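PDB 3DR6: yncA from Salmonella typhimurium, which is a putative acetyltransferase of the GNAT family and probably transfers an acetyl group from acetyl-CoA to an acceptor substrate. Local coordinates for residues Ala69-Trp74 with Cys114-Met119; Ala15-Ile20 with Val56-Glu61. All coordinates share one frame; numbering follows the deposited sequence.

In the fold
Interaction 2 packs helix 14-27 on strand 56-61, and interaction 1 joins the far end of the next strand, 64-73, to the link between helix 99-113 and strand 118-124. Their centres lie about 19 Å apart, but the two strands are antiparallel neighbours in one sheet and meet directly: Leu57 N lies 2.8 Å from Ala69 O, a probable hydrogen bond, and Ser70 OG packs 3.7 Å from Val56 CG2. Val56 meets helices 14-27 and 39-52, whereas Phe71 packs on helix 99-113. In GNAT enzymes acetyl-CoA usually binds where the strands equivalent to 83-90 and 118-124 splay apart at their C-terminal ends; interaction 1 lies where these strands begin, probably away from that site.

Interaction 1. Residues Ala69-Trp74 with Cys114-Met119; sequences ASFGDW and CGKHVM
Phe71 meets Cys114 at the rim of its ring: SG of Cys114 lies 4.1 Å from CZ of Phe71 and 5.5 Å from the ring centroid. The sulfur stands 82° off the ring normal, a sulfur-aromatic contact made at the edge. From the other side of the ring plane, CG of Lys116 approaches obliquely, 4.4 Å from Phe71 CE1, so the lysine contributes methylene surface here while its amine goes on to polar company. Nearby, Asp73 OD1 and Lys116 NZ are 4.4 Å apart, too far for a salt bridge. A water joins them, 2.8 Å from Asp73 OD1 and accepting from Lys116 NZ at 3.1 Å. Tyr54 OH bonds to both groups as well, and the carbonyl of Arg81 is a further acceptor for the lysine, so three oxygens, those of the water, Tyr54 and Arg81, meet the lysine amine.

With CG set between the backbone N and the carbonyl carbon (chi1 63°), Phe71 projects from its strand toward the turn. Gly115, at positive phi, ends helix 99-113 in a Schellman motif, and glycine adopts that conformation without strain. The chain thus turns from helix to strand 118-124 with Cys114 and Lys116 both directed toward strand 64-73 from their CA atoms. The ring of Phe71 also packs on Leu107 and Ala111 of helix 99-113 and on Val84 of strand 83-90.

Interaction 2. Residues Ala15-Ile20 with Val56-Glu61; sequences AAITEI and VLVSEE
Ile17 of helix 14-27 lies over Val58 of strand 56-61, their CA atoms 8.3 Å apart, the shortest such spacing between the two segments. No hydrogen bond joins the two segments. Each backbone is bonded within its own kind of structure: Glu19 N and Ile20 N reach back to Ala15 O and Ala16 O in the helix, while Leu57 pairs with Ala69 on one neighbouring strand and Val58 with Arg7 on the other. The interface is therefore left to apolar side chains.

One methyl group makes the contact. Ile17 CD1 touches Val56 CG1 at 4.0 Å and Val58 CG1 at 4.2 Å, so the end of the isoleucine sits across two valines spaced two residues apart on the same face of the strand. Leu57, between them, points away from the helix, toward the other face of the sheet. Ile17 has the reach for this because its chain is extended beyond CB (chi2 172°), which carries CD1 outward to the strand. Such a helix lying on the sheet belongs to the GNAT fold, in which a mixed, strongly curved sheet has helices on both faces; here helices 14-27 and 39-52 pack on one face.

Valine suits both strand positions: its branch at CB is easily accommodated in extended backbone and offers a broad, short surface to an incoming methyl. In Val56, CG1 lies anti to the backbone N (chi1 -178°), the rotamer that presents this branch to Ile17. The second valine also packs on Ala9 and Asp13, and the first on Arg49 of helix 39-52. On the helix side, Ile17 and Ile20 both rest on Tyr68 of strand 64-73, extending the apolar layer to the next strand.

Interaction 1. Residues Ala69-Trp74 with Cys114-Met119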
loop_
_atom_site.group_PDB
_atom_site.type_symbol
_atom_site.label_atom_id
_atom_site.label_comp_id
_atom_site.label_asym_id
_atom_site.label_seq_id
_atom_site.Cartn_x
_atom_site.Cartn_y
_atom_site.Cartn_z
ATOM N N ALA C 69 16.218 7.360 9.163
ATOM C CA ALA C 69 15.354 7.423 7.977
ATOM C C ALA C 69 15.657 6.250 7.052
ATOM O O ALA C 69 16.803 5.781 6.961
ATOM C CB ALA C 69 15.542 8.741 7.245
ATOM N N SER C 70 14.621 5.775 6.377
ATOM C CA SER C 70 14.790 4.721 5.367
ATOM C C SER C 70 13.652 4.840 4.361
ATOM O O SER C 70 12.727 5.634 4.562
ATOM C CB SER C 70 14.765 3.333 6.034
ATOM O OG SER C 70 15.190 2.328 5.116
ATOM N N PHE C 71 13.730 4.077 3.277
ATOM C CA PHE C 71 12.535 3.844 2.472
ATOM C C PHE C 71 12.449 2.389 2.078
ATOM O O PHE C 71 13.473 1.653 2.068
ATOM C CB PHE C 71 12.439 4.796 1.263
ATOM C CG PHE C 71 13.553 4.656 0.249
ATOM C CD1 PHE C 71 13.632 3.522 -0.570
ATOM C CD2 PHE C 71 14.484 5.692 0.077
ATOM C CE1 PHE C 71 14.648 3.398 -1.542
ATOM C CE2 PHE C 71 15.511 5.587 -0.900
ATOM C CZ PHE C 71 15.588 4.429 -1.703
ATOM N N GLY C 72 11.226 1.984 1.766
ATOM C CA GLY C 72 10.959 0.674 1.193
ATOM C C GLY C 72 9.965 0.761 0.061
ATOM O O GLY C 72 9.459 1.840 -0.263
ATOM N N ASP C 73 9.687 -0.374 -0.552
ATOM C CA ASP C 73 8.700 -0.417 -1.619
ATOM C C ASP C 73 7.353 0.005 -1.064
ATOM O O ASP C 73 6.984 -0.376 0.051
ATOM C CB ASP C 73 8.617 -1.805 -2.224
ATOM C CG ASP C 73 9.923 -2.229 -2.865
ATOM O OD1 ASP C 73 10.624 -1.376 -3.441
ATOM O OD2 ASP C 73 10.254 -3.431 -2.773
ATOM N N TRP C 74 6.652 0.845 -1.820
ATOM C CA TRP C 74 5.361 1.374 -1.385
ATOM C C TRP C 74 4.284 0.293 -1.422
ATOM O O TRP C 74 3.471 0.168 -0.491
ATOM C CB TRP C 74 4.958 2.545 -2.278
ATOM C CG TRP C 74 3.619 3.144 -1.930
ATOM C CD1 TRP C 74 3.171 3.519 -0.682
ATOM C CD2 TRP C 74 2.582 3.493 -2.844
ATOM N NE1 TRP C 74 1.911 4.057 -0.768
ATOM C CE2 TRP C 74 1.520 4.051 -2.081
ATOM C CE3 TRP C 74 2.434 3.380 -4.233
ATOM C CZ2 TRP C 74 0.331 4.497 -2.668
ATOM C CZ3 TRP C 74 1.226 3.827 -4.819
ATOM C CH2 TRP C 74 0.208 4.387 -4.030
ATOM N N CYS C 114 18.968 5.245 -6.575
ATOM C CA CYS C 114 18.345 3.943 -6.774
ATOM C C CYS C 114 17.417 3.968 -8.006
ATOM O O CYS C 114 16.754 2.966 -8.309
ATOM C CB CYS C 114 17.579 3.526 -5.516
ATOM S SG CYS C 114 18.646 3.105 -4.114
ATOM N N GLY C 115 17.402 5.102 -8.711
ATOM C CA GLY C 115 16.508 5.324 -9.859
ATOM C C GLY C 115 15.020 5.429 -9.550
ATOM O O GLY C 115 14.190 5.312 -10.447
ATOM N N LYS C 116 14.664 5.662 -8.285
ATOM C CA LYS C 116 13.245 5.694 -7.926
ATOM C C LYS C 116 12.569 6.917 -8.550
ATOM O O LYS C 116 13.167 7.984 -8.649
ATOM C CB LYS C 116 13.025 5.668 -6.412
ATOM C CG LYS C 116 13.501 4.366 -5.695
ATOM C CD LYS C 116 13.059 3.113 -6.440
ATOM C CE LYS C 116 13.526 1.838 -5.717
ATOM N NZ LYS C 116 13.089 0.653 -6.528
ATOM N N HIS C 117 11.321 6.743 -8.988
ATOM C CA HIS C 117 10.612 7.789 -9.758
ATOM C C HIS C 117 9.678 8.662 -8.913
ATOM O O HIS C 117 9.469 9.853 -9.229
ATOM C CB HIS C 117 9.847 7.150 -10.937
ATOM C CG HIS C 117 9.194 8.134 -11.864
ATOM N ND1 HIS C 117 9.902 9.066 -12.586
ATOM C CD2 HIS C 117 7.890 8.307 -12.205
ATOM C CE1 HIS C 117 9.072 9.775 -13.325
ATOM N NE2 HIS C 117 7.848 9.328 -13.130
ATOM N N VAL C 118 9.118 8.084 -7.842
ATOM C CA VAL C 118 8.224 8.849 -6.941
ATOM C C VAL C 118 8.539 8.433 -5.498
ATOM O O VAL C 118 8.716 7.231 -5.271
ATOM C CB VAL C 118 6.699 8.544 -7.220
ATOM C CG1 VAL C 118 5.809 9.290 -6.211
ATOM C CG2 VAL C 118 6.318 8.916 -8.670
HETATM N N MSE C 119 8.612 9.385 -4.550
HETATM C CA MSE C 119 8.627 9.030 -3.089
HETATM C C MSE C 119 7.287 9.451 -2.520
HETATM O O MSE C 119 6.797 10.555 -2.766
HETATM C CB MSE C 119 9.786 9.618 -2.215
HETATM C CG MSE C 119 10.102 8.890 -0.669
HETATM SE SE MSE C 119 11.348 10.180 -0.036
HETATM C CE MSE C 119 12.278 10.570 -1.832
HETATM O O HOH W 1 10.233 0.663 -5.258
#

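Interaction 2. Residues Ala15-Ile20 with Val56-Glu61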
loop_
_atom_site.group_PDB
_atom_site.type_symbol
_atom_site.label_atom_id
_atom_site.label_comp_id
_atom_site.label_asym_id
_atom_site.label_seq_id
_atom_site.Cartn_x
_atom_site.Cartn_y
_atom_site.Cartn_z
ATOM N N ALA C 15 20.498 -0.852 17.912
ATOM C CA ALA C 15 19.911 -0.672 19.230
ATOM C C ALA C 15 19.267 0.714 19.381
ATOM O O ALA C 15 18.163 0.818 19.915
ATOM C CB ALA C 15 20.930 -0.946 20.356
ATOM N N ALA C 16 19.946 1.763 18.910
ATOM C CA ALA C 16 19.385 3.128 18.974
ATOM C C ALA C 16 18.133 3.280 18.078
ATOM O O ALA C 16 17.158 3.947 18.450
ATOM C CB ALA C 16 20.435 4.148 18.575
ATOM N N ILE C 17 18.201 2.691 16.884
ATOM C CA ILE C 17 17.067 2.684 15.931
ATOM C C ILE C 17 15.851 2.026 16.578
ATOM O O ILE C 17 14.727 2.560 16.506
ATOM C CB ILE C 17 17.463 1.975 14.573
ATOM C CG1 ILE C 17 18.468 2.838 13.785
ATOM C CG2 ILE C 17 16.238 1.663 13.711
ATOM C CD1 ILE C 17 19.051 2.138 12.534
ATOM N N THR C 18 16.085 0.877 17.226
ATOM C CA THR C 18 15.040 0.137 17.938
ATOM C C THR C 18 14.335 1.012 18.970
ATOM O O THR C 18 13.101 1.012 19.044
ATOM C CB THR C 18 15.605 -1.137 18.623
ATOM O OG1 THR C 18 16.252 -1.962 17.644
ATOM C CG2 THR C 18 14.489 -1.951 19.302
ATOM N N GLU C 19 15.104 1.762 19.763
ATOM C CA GLU C 19 14.498 2.673 20.741
ATOM C C GLU C 19 13.589 3.691 20.070
ATOM O O GLU C 19 12.483 3.921 20.525
ATOM C CB GLU C 19 15.561 3.431 21.526
ATOM C CG GLU C 19 16.289 2.618 22.530
ATOM C CD GLU C 19 17.153 3.501 23.421
ATOM O OE1 GLU C 19 17.285 4.715 23.111
ATOM O OE2 GLU C 19 17.691 2.977 24.420
ATOM N N ILE C 20 14.082 4.310 18.997
ATOM C CA ILE C 20 13.322 5.334 18.287
ATOM C C ILE C 20 12.058 4.727 17.638
ATOM O O ILE C 20 10.978 5.329 17.710
ATOM C CB ILE C 20 14.184 6.080 17.248
ATOM C CG1 ILE C 20 15.309 6.850 17.953
ATOM C CG2 ILE C 20 13.315 7.023 16.426
ATOM C CD1 ILE C 20 16.507 7.212 17.055
ATOM N N VAL C 56 19.569 3.053 4.860
ATOM C CA VAL C 56 19.177 3.332 6.233
ATOM C C VAL C 56 20.141 4.426 6.690
ATOM O O VAL C 56 21.362 4.218 6.698
ATOM C CB VAL C 56 19.222 2.069 7.152
ATOM C CG1 VAL C 56 18.759 2.422 8.573
ATOM C CG2 VAL C 56 18.334 0.929 6.585
ATOM N N LEU C 57 19.597 5.606 6.993
ATOM C CA LEU C 57 20.400 6.763 7.425
ATOM C C LEU C 57 20.195 7.008 8.911
ATOM O O LEU C 57 19.116 6.732 9.451
ATOM C CB LEU C 57 19.976 8.026 6.677
ATOM C CG LEU C 57 20.016 7.980 5.141
ATOM C CD1 LEU C 57 19.310 9.198 4.562
ATOM C CD2 LEU C 57 21.445 7.851 4.623
ATOM N N VAL C 58 21.220 7.539 9.575
ATOM C CA VAL C 58 21.021 8.058 10.927
ATOM C C VAL C 58 21.495 9.495 10.999
ATOM O O VAL C 58 22.468 9.863 10.316
ATOM C CB VAL C 58 21.740 7.217 12.029
ATOM C CG1 VAL C 58 21.105 5.835 12.159
ATOM C CG2 VAL C 58 23.228 7.118 11.747
ATOM N N SER C 59 20.817 10.301 11.825
ATOM C CA SER C 59 21.381 11.564 12.296
ATOM C C SER C 59 22.149 11.335 13.613
ATOM O O SER C 59 21.766 10.508 14.449
ATOM C CB SER C 59 20.323 12.668 12.461
ATOM O OG SER C 59 19.175 12.224 13.162
ATOM N N GLU C 60 23.245 12.064 13.778
ATOM C CA GLU C 60 24.110 11.877 14.927
ATOM C C GLU C 60 24.530 13.261 15.440
ATOM O O GLU C 60 24.715 14.197 14.653
ATOM C CB GLU C 60 25.321 11.052 14.496
ATOM C CG GLU C 60 26.176 10.432 15.593
ATOM C CD GLU C 60 27.371 9.680 15.009
ATOM O OE1 GLU C 60 27.443 9.515 13.774
ATOM O OE2 GLU C 60 28.263 9.268 15.776
ATOM N N GLU C 61 24.655 13.376 16.760
ATOM C CA GLU C 61 25.111 14.591 17.436
ATOM C C GLU C 61 25.886 14.132 18.667
ATOM O O GLU C 61 25.350 13.380 19.504
ATOM C CB GLU C 61 23.906 15.442 17.845
ATOM C CG GLU C 61 24.227 16.801 18.503
ATOM C CD GLU C 61 22.975 17.440 19.101
ATOM O OE1 GLU C 61 21.992 17.640 18.354
ATOM O OE2 GLU C 61 22.955 17.707 20.326
#